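PDB 5TZ6: CurJ, which probably catalyses, through its dehydratase domain, a vinylogous dehydration of a polyketide intermediate in curacin biosynthesis. Local coordinates for residues F182-Q187 with H214-D219; L196-V201 with L258-T263; T249-S254 with V289-G294; L178-R183 with V201-L206. The protein carries 1 engineered substitution. All coordinates share one frame; numbering follows the deposited sequence.

Contacts 1, 2 and 3 are buried, whereas contact 4 is only partly so, with three of its touching residues exposed. Contacts 2 and 3 both join antiparallel strands through paired backbone bonds, their centres about 13 Å apart. Contact 1 sets a loop against a helix by ring packing and one side-chain bond, and it alone includes a residue touching the bound acid. Contact 4 relies on packing between two loops. Contacts 1 and 4 share Phe182 and Arg183, and Trp184 of contact 1 lies against Pro202 and Ile205 of contact 4. Contacts 1 and 2 meet where strands 185-190 and 194-200 pair, and Val201 belongs to both contact 2 and contact 4.

Contact 1. Residues F182-Q187 with H214-D219; sequences FRWIEQ and HPTLVD. With 7OD ((2E,5R)-5-hydroxy-2-methylhept-2-enoic acid), chain C.
Phe182 and Thr216 have CA atoms 5.0 Å apart where the loop entering strand 185-190 passes the first turn of helix 215-223. Thr216 serves two aromatic partners: with OG1 set between its backbone N and carbonyl carbon (chi1 59°), the hydroxyl takes the indole hydrogen, Trp184 NE1 to Thr216 OG1 2.7 Å, while CG2 stands over the centre of the Phe182 ring, 3.5 Å from its centroid. The same indole N-H bonds weakly to Ser181 O. Leu217 CB lies over Trp184, 4.0 Å from the centroid of its six-membered ring. Behind them, His214 caps the helix, its ND1 accepting from Thr216 N. An alanine in place of Trp184 would probably leave Thr216 OG1 without its indole donor and open a gap beside Leu217. Phe182 packs its ring edge against Asp219 CB, and Gln223, which also binds Phe182 O, holds Asp219 OD2; Asp219 OD1 accepts from the ligand hydroxyl OAH (3.0 Å), consistent with a role in placing the substrate hydroxyl.

Contact 2. Residues L196-V201 with L258-T263; sequences LCQMKV and LLWCYT
Cys197 and Cys261 face each other as a hydrogen-bonded antiparallel pair, with Cys197 N to Cys261 O at 2.9 Å and nearly straight (176°), and the reciprocal bond equally long. Two residues along, beyond the non-hydrogen-bonded pair Gln198 and Trp260, Met199 and Leu259 repeat the pattern. On their face small, flexible side chains pack closely: Met199 SD lies 3.7 Å from Cys261 CB, and Ile185 and Ile279 extend the same apolar face on the neighbouring strands. The other face loosens toward solvent from Leu196 to exposed Lys200. There Trp260 is buried, its NE1 bound to Gln284, with Leu196 CD1 3.8 Å from Trp260 CE3. Gln198, extended with CG anti to its backbone N, lays CG over one face of that indole, where Leu258 CD2 also rests, and reaches Gln187 with OE1. A serine in place of Trp260 would probably leave Leu196 and Gln198 without the ring they pack on and Gln284 without its indole donor. Strands 194-200 and 258-267 thus pair within the antiparallel sheet of the hotdog-clan dehydratase.

Contact 3. Residues T249-S254 with V289-G294; sequences TFYNSS and VAQVIG
Thr249 N donates to Gln291 O at 2.8 Å, almost straight (173°), and this is the shortest polar bond between the two strands. Its reciprocal, Gln291 N to Thr249 O, makes them a hydrogen-bonded antiparallel pair. Thr249 O also receives the CA-H of Ala290, with CA 3.1 Å away; the small methyl of Ala290 suits so close an approach, and it lies on the same side of the sheet as Phe250. Past Phe250, Tyr251 N donates to Val289 O at 3.1 Å. This is the joining of strands 239-250 and 288-300 in the antiparallel sheet of the hotdog-clan dehydratase. Val289 and Ala290 together face Leu281, a classic beta bulge where strand 288-300 pairs with strand 274-282 on its other side.

Tyr251 turns its ring edge toward the partner strand, CE2 lying 3.9 Å from Gln291 CB. Thr249 CG2, carried there anti to its own backbone N, sits 3.5 Å above one face of the ring, near its rim. The phenol oxygen is hydrogen-bonded to Glu145. Gln291 NE2 comes to 3.2 Å from Tyr251 OH at an angle too poor for a hydrogen bond, and its OE1 is held by Gln280. A branched apolar residue suits the end of the contact: Val289 CG1 rests 3.6 Å from Asn252 O, and Val289 CG2 meets Ser254 CB at 3.9 Å. Ser254 OG bonds in turn to Asn256 N and to Asp283.

Contact 4. Residues L178-R183 with V201-L206; sequences LGQSFR and VPKTIL
Pro202 and Ile205 press their apolar carbons against the backbone of Gln180 and Ser181, and this packing makes up about half of what the turn buries. Pro202 CG lies 3.5 Å from Ser181 O, and its CB is close to Gln180 O. Ile205 CD1 approaches Ser181 O as well, at 3.5 Å, while its CG1 meets Ser181 CB. Serine suits the spot because its small CB fits beside Ile205 CG1 while OG, set between the backbone N and the carbonyl carbon (chi1 58°), bonds to Asp40.

A second group of contacts is mixed. Thr204 OG1 lies 3.6 Å from Ser181 CB and 3.7 Å from Gln180 CG, and Thr204 CG2 flanks the Gln180 amide at its CD. With CG anti to the backbone N (chi1 -172°), the extended Gln180 chain crosses Thr204 and brings NE2 near Lys203 CB. These polar, exposed residues form the outer margin.

Each loop is braced by hydrogen bonds of its own. Ile205 N to Pro202 O, 3.2 Å, closes a type I turn whose first residue is the proline. In the other loop Arg183 NE reaches back to Leu178 O at 2.9 Å, from above the carbonyl plane, while its guanidinium makes a cation-pi contact with Tyr168.

The arrangement is that of a beta turn docked by its proline and isoleucine on a neighbouring loop, joining the chain after strand 194-200 to the loop before strand 185-190.

Contact 1. Residues F182-Q187 with H214-D219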
loop_
_atom_site.group_PDB
_atom_site.type_symbol
_atom_site.label_atom_id
_atom_site.label_comp_id
_atom_site.label_asym_id
_atom_site.label_seq_id
_atom_site.Cartn_x
_atom_site.Cartn_y
_atom_site.Cartn_z
ATOM N N PHE A 182 -12.983 26.628 -6.826
ATOM C CA PHE A 182 -11.663 27.242 -6.918
ATOM C C PHE A 182 -11.704 28.762 -6.789
ATOM O O PHE A 182 -10.659 29.410 -6.915
ATOM C CB PHE A 182 -10.977 26.845 -8.238
ATOM C CG PHE A 182 -10.183 25.572 -8.148
ATOM C CD1 PHE A 182 -8.855 25.593 -7.741
ATOM C CD2 PHE A 182 -10.761 24.354 -8.453
ATOM C CE1 PHE A 182 -8.116 24.415 -7.637
ATOM C CE2 PHE A 182 -10.027 23.173 -8.355
ATOM C CZ PHE A 182 -8.705 23.205 -7.943
ATOM N N ARG A 183 -12.874 29.347 -6.534
ATOM C CA ARG A 183 -13.031 30.800 -6.468
ATOM C C ARG A 183 -13.190 31.210 -5.006
ATOM O O ARG A 183 -14.288 31.498 -4.533
ATOM C CB ARG A 183 -14.212 31.259 -7.335
ATOM C CG ARG A 183 -13.979 31.019 -8.830
ATOM C CD ARG A 183 -15.122 31.506 -9.701
ATOM N NE ARG A 183 -14.825 31.260 -11.106
ATOM C CZ ARG A 183 -15.102 32.105 -12.095
ATOM N NH1 ARG A 183 -14.772 31.795 -13.347
ATOM N NH2 ARG A 183 -15.673 33.275 -11.831
ATOM N N TRP A 184 -12.065 31.231 -4.291
ATOM C CA TRP A 184 -12.018 31.608 -2.885
ATOM C C TRP A 184 -11.902 33.112 -2.683
ATOM O O TRP A 184 -12.356 33.629 -1.654
ATOM C CB TRP A 184 -10.820 30.939 -2.191
ATOM C CG TRP A 184 -10.989 29.489 -1.820
ATOM C CD1 TRP A 184 -11.135 28.432 -2.670
ATOM C CD2 TRP A 184 -11.016 28.944 -0.494
ATOM N NE1 TRP A 184 -11.255 27.264 -1.958
ATOM C CE2 TRP A 184 -11.186 27.550 -0.618
ATOM C CE3 TRP A 184 -10.918 29.500 0.787
ATOM C CZ2 TRP A 184 -11.258 26.704 0.490
ATOM C CZ3 TRP A 184 -10.992 28.657 1.889
ATOM C CH2 TRP A 184 -11.160 27.277 1.731
ATOM N N ILE A 185 -11.282 33.820 -3.624
ATOM C CA ILE A 185 -10.985 35.238 -3.451
ATOM C C ILE A 185 -12.272 36.044 -3.600
ATOM O O ILE A 185 -12.823 36.165 -4.696
ATOM C CB ILE A 185 -9.907 35.711 -4.432
ATOM C CG1 ILE A 185 -8.618 34.910 -4.192
ATOM C CG2 ILE A 185 -9.689 37.209 -4.302
ATOM C CD1 ILE A 185 -7.467 35.255 -5.089
ATOM N N GLU A 186 -12.757 36.594 -2.488
ATOM C CA GLU A 186 -13.940 37.439 -2.502
ATOM C C GLU A 186 -13.610 38.912 -2.676
ATOM O O GLU A 186 -14.399 39.642 -3.285
ATOM C CB GLU A 186 -14.744 37.265 -1.211
ATOM C CG GLU A 186 -15.414 35.914 -1.061
ATOM C CD GLU A 186 -16.904 35.985 -1.324
ATOM O OE1 GLU A 186 -17.616 36.640 -0.531
ATOM O OE2 GLU A 186 -17.364 35.394 -2.325
ATOM N N GLN A 187 -12.470 39.380 -2.167
ATOM C CA GLN A 187 -12.177 40.805 -2.278
ATOM C C GLN A 187 -10.693 41.010 -2.529
ATOM O O GLN A 187 -9.866 40.183 -2.139
ATOM C CB GLN A 187 -12.615 41.559 -1.018
ATOM C CG GLN A 187 -14.103 41.805 -0.951
ATOM C CD GLN A 187 -14.480 42.713 0.195
ATOM O OE1 GLN A 187 -14.907 43.851 -0.007
ATOM N NE2 GLN A 187 -14.306 42.219 1.415
ATOM N N HIS A 214 -6.890 22.842 1.954
ATOM C CA HIS A 214 -7.612 22.330 0.804
ATOM C C HIS A 214 -6.870 22.690 -0.481
ATOM O O HIS A 214 -6.329 23.798 -0.599
ATOM C CB HIS A 214 -9.030 22.898 0.772
ATOM C CG HIS A 214 -9.982 22.101 -0.066
ATOM N ND1 HIS A 214 -10.052 22.227 -1.436
ATOM C CD2 HIS A 214 -10.909 21.172 0.275
ATOM C CE1 HIS A 214 -10.976 21.406 -1.906
ATOM N NE2 HIS A 214 -11.513 20.756 -0.887
ATOM N N PRO A 215 -6.780 21.773 -1.441
ATOM C CA PRO A 215 -6.108 22.122 -2.704
ATOM C C PRO A 215 -6.577 23.451 -3.273
ATOM O O PRO A 215 -5.744 24.253 -3.721
ATOM C CB PRO A 215 -6.452 20.945 -3.623
ATOM C CG PRO A 215 -6.772 19.802 -2.705
ATOM C CD PRO A 215 -7.290 20.392 -1.422
ATOM N N THR A 216 -7.888 23.723 -3.235
ATOM C CA THR A 216 -8.412 24.948 -3.835
ATOM C C THR A 216 -7.965 26.190 -3.077
ATOM O O THR A 216 -7.847 27.267 -3.673
ATOM C CB THR A 216 -9.942 24.902 -3.911
ATOM O OG1 THR A 216 -10.502 24.753 -2.597
ATOM C CG2 THR A 216 -10.402 23.749 -4.793
ATOM N N LEU A 217 -7.711 26.070 -1.773
ATOM C CA LEU A 217 -7.204 27.218 -1.023
ATOM C C LEU A 217 -5.767 27.541 -1.421
ATOM O O LEU A 217 -5.423 28.710 -1.655
ATOM C CB LEU A 217 -7.306 26.936 0.476
ATOM C CG LEU A 217 -6.709 27.986 1.408
ATOM C CD1 LEU A 217 -7.325 29.353 1.138
ATOM C CD2 LEU A 217 -6.912 27.571 2.856
ATOM N N VAL A 218 -4.923 26.513 -1.533
ATOM C CA VAL A 218 -3.554 26.706 -2.006
ATOM C C VAL A 218 -3.558 27.337 -3.392
ATOM O O VAL A 218 -2.827 28.309 -3.662
ATOM C CB VAL A 218 -2.803 25.361 -1.997
ATOM C CG1 VAL A 218 -1.390 25.520 -2.548
ATOM C CG2 VAL A 218 -2.763 24.800 -0.579
ATOM N N ASP A 219 -4.416 26.826 -4.279
ATOM C CA ASP A 219 -4.473 27.397 -5.614
ATOM C C ASP A 219 -4.889 28.855 -5.560
ATOM O O ASP A 219 -4.287 29.698 -6.230
ATOM C CB ASP A 219 -5.424 26.612 -6.506
ATOM C CG ASP A 219 -5.213 26.922 -7.972
ATOM O OD1 ASP A 219 -4.226 26.413 -8.545
ATOM O OD2 ASP A 219 -6.020 27.689 -8.545
HETATM O OAB 7OD C . -2.333 25.574 -16.093
HETATM C CAA 7OD C . -1.778 24.821 -15.267
HETATM O OAI 7OD C . -1.324 23.715 -15.641
HETATM C CAC 7OD C . -1.652 25.251 -13.802
HETATM C CAK 7OD C . -0.969 24.317 -12.790
HETATM C CAD 7OD C . -2.208 26.609 -13.340
HETATM C CAE 7OD C . -2.056 26.997 -11.860
HETATM C CAF 7OD C . -2.492 28.433 -11.481
HETATM O OAH 7OD C . -3.748 28.372 -10.798
HETATM C CAG 7OD C . -2.630 29.385 -12.675
HETATM C CAJ 7OD C . -2.680 30.818 -12.139
#

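Contact 2. Residues L196-V201 with L258-T263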
loop_
_atom_site.group_PDB
_atom_site.type_symbol
_atom_site.label_atom_id
_atom_site.label_comp_id
_atom_site.label_asym_id
_atom_site.label_seq_id
_atom_site.Cartn_x
_atom_site.Cartn_y
_atom_site.Cartn_z
ATOM N N LEU A 196 -3.591 42.427 -1.324
ATOM C CA LEU A 196 -4.245 41.812 -0.176
ATOM C C LEU A 196 -5.600 41.280 -0.614
ATOM O O LEU A 196 -6.460 42.051 -1.055
ATOM C CB LEU A 196 -4.409 42.812 0.971
ATOM C CG LEU A 196 -5.309 42.368 2.129
ATOM C CD1 LEU A 196 -4.595 41.375 3.024
ATOM C CD2 LEU A 196 -5.794 43.568 2.937
ATOM N N CYS A 197 -5.775 39.967 -0.527
ATOM C CA CYS A 197 -7.016 39.310 -0.905
ATOM C C CYS A 197 -7.751 38.829 0.340
ATOM O O CYS A 197 -7.144 38.243 1.242
ATOM C CB CYS A 197 -6.751 38.128 -1.835
ATOM S SG CYS A 197 -5.999 38.588 -3.401
ATOM N N GLN A 198 -9.048 39.101 0.391
ATOM C CA GLN A 198 -9.940 38.452 1.333
ATOM C C GLN A 198 -10.539 37.223 0.670
ATOM O O GLN A 198 -11.005 37.296 -0.478
ATOM C CB GLN A 198 -11.060 39.380 1.789
ATOM C CG GLN A 198 -11.972 38.706 2.793
ATOM C CD GLN A 198 -13.123 39.580 3.214
ATOM O OE1 GLN A 198 -13.940 39.984 2.388
ATOM N NE2 GLN A 198 -13.198 39.878 4.502
ATOM N N MET A 199 -10.552 36.113 1.410
ATOM C CA MET A 199 -10.979 34.817 0.910
ATOM C C MET A 199 -12.038 34.210 1.814
ATOM O O MET A 199 -11.958 34.312 3.043
ATOM C CB MET A 199 -9.808 33.845 0.807
ATOM C CG MET A 199 -8.998 34.014 -0.449
ATOM S SD MET A 199 -7.263 33.667 -0.181
ATOM C CE MET A 199 -6.696 33.525 -1.875
ATOM N N LYS A 200 -13.026 33.577 1.186
ATOM C CA LYS A 200 -14.054 32.819 1.878
ATOM C C LYS A 200 -14.139 31.435 1.253
ATOM O O LYS A 200 -13.857 31.252 0.064
ATOM C CB LYS A 200 -15.430 33.499 1.801
ATOM C CG LYS A 200 -15.543 34.803 2.571
ATOM C CD LYS A 200 -16.946 35.387 2.441
ATOM C CE LYS A 200 -17.118 36.647 3.281
ATOM N NZ LYS A 200 -18.486 37.229 3.151
ATOM N N VAL A 201 -14.506 30.460 2.076
ATOM C CA VAL A 201 -14.590 29.067 1.649
ATOM C C VAL A 201 -15.782 28.933 0.708
ATOM O O VAL A 201 -16.910 29.288 1.086
ATOM C CB VAL A 201 -14.700 28.122 2.857
ATOM C CG1 VAL A 201 -15.744 28.628 3.814
ATOM C CG2 VAL A 201 -15.026 26.708 2.403
ATOM N N LEU A 258 -13.179 32.717 6.761
ATOM C CA LEU A 258 -12.563 33.899 6.173
ATOM C C LEU A 258 -11.067 33.898 6.454
ATOM O O LEU A 258 -10.652 33.761 7.609
ATOM C CB LEU A 258 -13.212 35.174 6.720
ATOM C CG LEU A 258 -12.927 36.479 5.977
ATOM C CD1 LEU A 258 -13.910 37.561 6.417
ATOM C CD2 LEU A 258 -11.489 36.935 6.191
ATOM N N LEU A 259 -10.262 34.043 5.402
ATOM C CA LEU A 259 -8.817 34.153 5.549
ATOM C C LEU A 259 -8.317 35.360 4.769
ATOM O O LEU A 259 -9.006 35.885 3.891
ATOM C CB LEU A 259 -8.095 32.895 5.046
ATOM C CG LEU A 259 -8.541 31.549 5.608
ATOM C CD1 LEU A 259 -7.677 30.449 5.020
ATOM C CD2 LEU A 259 -8.487 31.540 7.136
ATOM N N TRP A 260 -7.100 35.795 5.094
ATOM C CA TRP A 260 -6.461 36.896 4.390
ATOM C C TRP A 260 -5.196 36.388 3.715
ATOM O O TRP A 260 -4.465 35.578 4.287
ATOM C CB TRP A 260 -6.115 38.045 5.336
ATOM C CG TRP A 260 -7.308 38.738 5.932
ATOM C CD1 TRP A 260 -7.843 38.526 7.170
ATOM C CD2 TRP A 260 -8.106 39.761 5.322
ATOM N NE1 TRP A 260 -8.925 39.350 7.365
ATOM C CE2 TRP A 260 -9.106 40.120 6.247
ATOM C CE3 TRP A 260 -8.070 40.411 4.084
ATOM C CZ2 TRP A 260 -10.060 41.095 5.975
ATOM C CZ3 TRP A 260 -9.015 41.379 3.815
ATOM C CH2 TRP A 260 -10.000 41.711 4.755
ATOM N N CYS A 261 -4.935 36.872 2.503
ATOM C CA CYS A 261 -3.772 36.463 1.728
ATOM C C CYS A 261 -3.022 37.701 1.257
ATOM O O CYS A 261 -3.533 38.459 0.428
ATOM C CB CYS A 261 -4.179 35.598 0.538
ATOM S SG CYS A 261 -2.774 35.137 -0.476
ATOM N N TYR A 262 -1.804 37.886 1.752
ATOM C CA TYR A 262 -0.961 39.016 1.392
ATOM C C TYR A 262 0.156 38.534 0.481
ATOM O O TYR A 262 0.837 37.558 0.792
ATOM C CB TYR A 262 -0.383 39.679 2.641
ATOM C CG TYR A 262 0.600 40.795 2.367
ATOM C CD1 TYR A 262 0.227 41.912 1.631
ATOM C CD2 TYR A 262 1.896 40.746 2.877
ATOM C CE1 TYR A 262 1.122 42.938 1.387
ATOM C CE2 TYR A 262 2.797 41.770 2.642
ATOM C CZ TYR A 262 2.405 42.862 1.896
ATOM O OH TYR A 262 3.297 43.884 1.656
ATOM N N THR A 263 0.330 39.204 -0.650
ATOM C CA THR A 263 1.304 38.807 -1.654
ATOM C C THR A 263 2.103 40.027 -2.071
ATOM O O THR A 263 1.558 41.130 -2.162
ATOM C CB THR A 263 0.634 38.195 -2.899
ATOM O OG1 THR A 263 -0.091 37.011 -2.540
ATOM C CG2 THR A 263 1.678 37.850 -3.951
#

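Contact 3. Residues T249-S254 with V289-G294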
loop_
_atom_site.group_PDB
_atom_site.type_symbol
_atom_site.label_atom_id
_atom_site.label_comp_id
_atom_site.label_asym_id
_atom_site.label_seq_id
_atom_site.Cartn_x
_atom_site.Cartn_y
_atom_site.Cartn_z
ATOM N N THR A 249 5.590 26.777 3.906
ATOM C CA THR A 249 5.446 26.379 5.298
ATOM C C THR A 249 3.974 26.349 5.685
ATOM O O THR A 249 3.251 27.335 5.493
ATOM C CB THR A 249 6.222 27.313 6.230
ATOM O OG1 THR A 249 7.579 27.411 5.786
ATOM C CG2 THR A 249 6.194 26.783 7.662
ATOM N N PHE A 250 3.544 25.206 6.206
ATOM C CA PHE A 250 2.229 25.028 6.797
ATOM C C PHE A 250 2.384 25.052 8.312
ATOM O O PHE A 250 3.127 24.240 8.877
ATOM C CB PHE A 250 1.610 23.710 6.335
ATOM C CG PHE A 250 0.349 23.334 7.063
ATOM C CD1 PHE A 250 -0.848 24.001 6.821
ATOM C CD2 PHE A 250 0.360 22.308 7.994
ATOM C CE1 PHE A 250 -2.009 23.638 7.497
ATOM C CE2 PHE A 250 -0.795 21.946 8.674
ATOM C CZ PHE A 250 -1.979 22.614 8.425
ATOM N N TYR A 251 1.692 25.989 8.962
ATOM C CA TYR A 251 1.741 26.153 10.413
ATOM C C TYR A 251 0.598 25.421 11.111
ATOM O O TYR A 251 0.837 24.567 11.967
ATOM C CB TYR A 251 1.733 27.646 10.765
ATOM C CG TYR A 251 2.939 28.377 10.225
ATOM C CD1 TYR A 251 4.126 28.417 10.943
ATOM C CD2 TYR A 251 2.901 29.000 8.986
ATOM C CE1 TYR A 251 5.237 29.071 10.451
ATOM C CE2 TYR A 251 4.010 29.660 8.481
ATOM C CZ TYR A 251 5.172 29.692 9.218
ATOM O OH TYR A 251 6.275 30.344 8.724
ATOM N N ASN A 252 -0.645 25.747 10.767
ATOM C CA ASN A 252 -1.801 25.070 11.342
ATOM C C ASN A 252 -3.021 25.342 10.475
ATOM O O ASN A 252 -3.088 26.360 9.781
ATOM C CB ASN A 252 -2.055 25.518 12.789
ATOM C CG ASN A 252 -2.254 27.017 12.912
ATOM O OD1 ASN A 252 -1.360 27.736 13.364
ATOM N ND2 ASN A 252 -3.425 27.499 12.505
ATOM N N SER A 253 -3.983 24.425 10.524
ATOM C CA SER A 253 -5.197 24.565 9.734
ATOM C C SER A 253 -6.191 25.468 10.457
ATOM O O SER A 253 -6.261 25.492 11.687
ATOM C CB SER A 253 -5.820 23.194 9.462
ATOM O OG SER A 253 -6.589 23.209 8.271
ATOM N N SER A 254 -6.960 26.223 9.674
ATOM C CA SER A 254 -7.888 27.223 10.193
ATOM C C SER A 254 -9.337 26.765 10.071
ATOM O O SER A 254 -9.802 26.449 8.971
ATOM C CB SER A 254 -7.703 28.551 9.460
ATOM O OG SER A 254 -8.544 29.550 10.005
ATOM N N VAL A 289 -1.290 31.139 8.902
ATOM C CA VAL A 289 -1.708 29.794 8.514
ATOM C C VAL A 289 -0.671 29.125 7.614
ATOM O O VAL A 289 -0.349 27.948 7.791
ATOM C CB VAL A 289 -3.089 29.869 7.826
ATOM C CG1 VAL A 289 -3.346 28.621 6.995
ATOM C CG2 VAL A 289 -4.194 30.074 8.863
ATOM N N ALA A 290 -0.133 29.853 6.641
ATOM C CA ALA A 290 0.821 29.287 5.698
ATOM C C ALA A 290 1.631 30.426 5.107
ATOM O O ALA A 290 1.183 31.578 5.067
ATOM C CB ALA A 290 0.127 28.483 4.591
ATOM N N GLN A 291 2.821 30.091 4.622
ATOM C CA GLN A 291 3.718 31.099 4.079
ATOM C C GLN A 291 4.495 30.520 2.908
ATOM O O GLN A 291 4.898 29.356 2.936
ATOM C CB GLN A 291 4.694 31.604 5.144
ATOM C CG GLN A 291 5.519 32.787 4.696
ATOM C CD GLN A 291 6.418 33.308 5.791
ATOM O OE1 GLN A 291 6.504 34.514 6.022
ATOM N NE2 GLN A 291 7.100 32.398 6.473
ATOM N N VAL A 292 4.695 31.334 1.878
ATOM C CA VAL A 292 5.400 30.915 0.672
ATOM C C VAL A 292 6.512 31.913 0.410
ATOM O O VAL A 292 6.251 33.113 0.252
ATOM C CB VAL A 292 4.467 30.824 -0.544
ATOM C CG1 VAL A 292 5.265 30.462 -1.799
ATOM C CG2 VAL A 292 3.363 29.821 -0.285
ATOM N N ILE A 293 7.741 31.416 0.341
ATOM C CA ILE A 293 8.924 32.220 0.073
ATOM C C ILE A 293 9.500 31.757 -1.253
ATOM O O ILE A 293 9.716 30.555 -1.457
ATOM C CB ILE A 293 9.970 32.081 1.195
ATOM C CG1 ILE A 293 9.417 32.611 2.517
ATOM C CG2 ILE A 293 11.254 32.816 0.827
ATOM C CD1 ILE A 293 9.236 34.104 2.540
ATOM N N GLY A 294 9.765 32.707 -2.142
ATOM C CA GLY A 294 10.376 32.365 -3.411
ATOM C C GLY A 294 9.447 31.668 -4.380
ATOM O O GLY A 294 9.869 30.733 -5.072
#

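Contact 4. Residues L178-R183 with V201-L206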
loop_
_atom_site.group_PDB
_atom_site.type_symbol
_atom_site.label_atom_id
_atom_site.label_comp_id
_atom_site.label_asym_id
_atom_site.label_seq_id
_atom_site.Cartn_x
_atom_site.Cartn_y
_atom_site.Cartn_z
ATOM N N LEU A 178 -12.158 28.318 -14.167
ATOM C CA LEU A 178 -12.238 27.962 -12.755
ATOM C C LEU A 178 -13.698 27.845 -12.341
ATOM O O LEU A 178 -14.470 28.796 -12.497
ATOM C CB LEU A 178 -11.532 29.012 -11.894
ATOM C CG LEU A 178 -10.021 29.214 -12.050
ATOM C CD1 LEU A 178 -9.534 30.320 -11.125
ATOM C CD2 LEU A 178 -9.239 27.929 -11.798
ATOM N N GLY A 179 -14.073 26.693 -11.795
ATOM C CA GLY A 179 -15.408 26.517 -11.261
ATOM C C GLY A 179 -15.559 27.196 -9.907
ATOM O O GLY A 179 -14.701 27.953 -9.450
ATOM N N GLN A 180 -16.672 26.884 -9.240
ATOM C CA GLN A 180 -17.002 27.568 -7.995
ATOM C C GLN A 180 -16.012 27.231 -6.888
ATOM O O GLN A 180 -15.531 28.126 -6.182
ATOM C CB GLN A 180 -18.418 27.196 -7.557
ATOM C CG GLN A 180 -18.949 28.000 -6.381
ATOM C CD GLN A 180 -20.459 27.887 -6.231
ATOM O OE1 GLN A 180 -21.165 27.532 -7.176
ATOM N NE2 GLN A 180 -20.959 28.187 -5.037
ATOM N N SER A 181 -15.657 25.958 -6.750
ATOM C CA SER A 181 -14.845 25.566 -5.611
ATOM C C SER A 181 -13.413 26.083 -5.689
ATOM O O SER A 181 -12.706 26.030 -4.679
ATOM C CB SER A 181 -14.862 24.044 -5.479
ATOM O OG SER A 181 -14.377 23.434 -6.657
ATOM N N PHE A 182 -12.983 26.628 -6.826
ATOM C CA PHE A 182 -11.663 27.242 -6.918
ATOM C C PHE A 182 -11.704 28.762 -6.789
ATOM O O PHE A 182 -10.659 29.410 -6.915
ATOM C CB PHE A 182 -10.977 26.845 -8.238
ATOM C CG PHE A 182 -10.183 25.572 -8.148
ATOM C CD1 PHE A 182 -8.855 25.593 -7.741
ATOM C CD2 PHE A 182 -10.761 24.354 -8.453
ATOM C CE1 PHE A 182 -8.116 24.415 -7.637
ATOM C CE2 PHE A 182 -10.027 23.173 -8.355
ATOM C CZ PHE A 182 -8.705 23.205 -7.943
ATOM N N ARG A 183 -12.874 29.347 -6.534
ATOM C CA ARG A 183 -13.031 30.800 -6.468
ATOM C C ARG A 183 -13.190 31.210 -5.006
ATOM O O ARG A 183 -14.288 31.498 -4.533
ATOM C CB ARG A 183 -14.212 31.259 -7.335
ATOM C CG ARG A 183 -13.979 31.019 -8.830
ATOM C CD ARG A 183 -15.122 31.506 -9.701
ATOM N NE ARG A 183 -14.825 31.260 -11.106
ATOM C CZ ARG A 183 -15.102 32.105 -12.095
ATOM N NH1 ARG A 183 -14.772 31.795 -13.347
ATOM N NH2 ARG A 183 -15.673 33.275 -11.831
ATOM N N VAL A 201 -14.506 30.460 2.076
ATOM C CA VAL A 201 -14.590 29.067 1.649
ATOM C C VAL A 201 -15.782 28.933 0.708
ATOM O O VAL A 201 -16.910 29.288 1.086
ATOM C CB VAL A 201 -14.700 28.122 2.857
ATOM C CG1 VAL A 201 -15.744 28.628 3.814
ATOM C CG2 VAL A 201 -15.026 26.708 2.403
ATOM N N PRO A 202 -15.582 28.476 -0.528
ATOM C CA PRO A 202 -16.717 28.305 -1.438
ATOM C C PRO A 202 -17.827 27.480 -0.800
ATOM O O PRO A 202 -17.582 26.573 -0.002
ATOM C CB PRO A 202 -16.099 27.574 -2.633
ATOM C CG PRO A 202 -14.679 28.017 -2.633
ATOM C CD PRO A 202 -14.294 28.209 -1.192
ATOM N N LYS A 203 -19.064 27.802 -1.178
ATOM C CA LYS A 203 -20.226 27.094 -0.665
ATOM C C LYS A 203 -20.273 25.638 -1.119
ATOM O O LYS A 203 -20.982 24.832 -0.510
ATOM C CB LYS A 203 -21.482 27.865 -1.072
ATOM C CG LYS A 203 -21.612 29.172 -0.291
ATOM C CD LYS A 203 -22.437 30.222 -1.015
ATOM C CE LYS A 203 -21.539 31.041 -1.940
ATOM N NZ LYS A 203 -22.268 32.047 -2.760
ATOM N N THR A 204 -19.535 25.281 -2.165
ATOM C CA THR A 204 -19.515 23.915 -2.671
ATOM C C THR A 204 -18.517 23.009 -1.947
ATOM O O THR A 204 -18.532 21.795 -2.176
ATOM C CB THR A 204 -19.233 23.918 -4.180
ATOM O OG1 THR A 204 -18.229 24.893 -4.489
ATOM C CG2 THR A 204 -20.501 24.234 -4.954
ATOM N N ILE A 205 -17.649 23.561 -1.098
ATOM C CA ILE A 205 -16.675 22.788 -0.329
ATOM C C ILE A 205 -17.228 22.584 1.074
ATOM O O ILE A 205 -17.703 23.539 1.703
ATOM C CB ILE A 205 -15.312 23.495 -0.274
ATOM C CG1 ILE A 205 -14.714 23.612 -1.673
ATOM C CG2 ILE A 205 -14.371 22.746 0.649
ATOM C CD1 ILE A 205 -13.380 24.304 -1.694
ATOM N N LEU A 206 -17.174 21.348 1.575
ATOM C CA LEU A 206 -17.716 21.071 2.901
ATOM C C LEU A 206 -16.809 20.298 3.848
ATOM O O LEU A 206 -17.142 20.213 5.035
ATOM C CB LEU A 206 -19.036 20.297 2.778
ATOM C CG LEU A 206 -20.127 20.990 1.967
ATOM C CD1 LEU A 206 -21.401 20.168 2.013
ATOM C CD2 LEU A 206 -20.361 22.400 2.483
#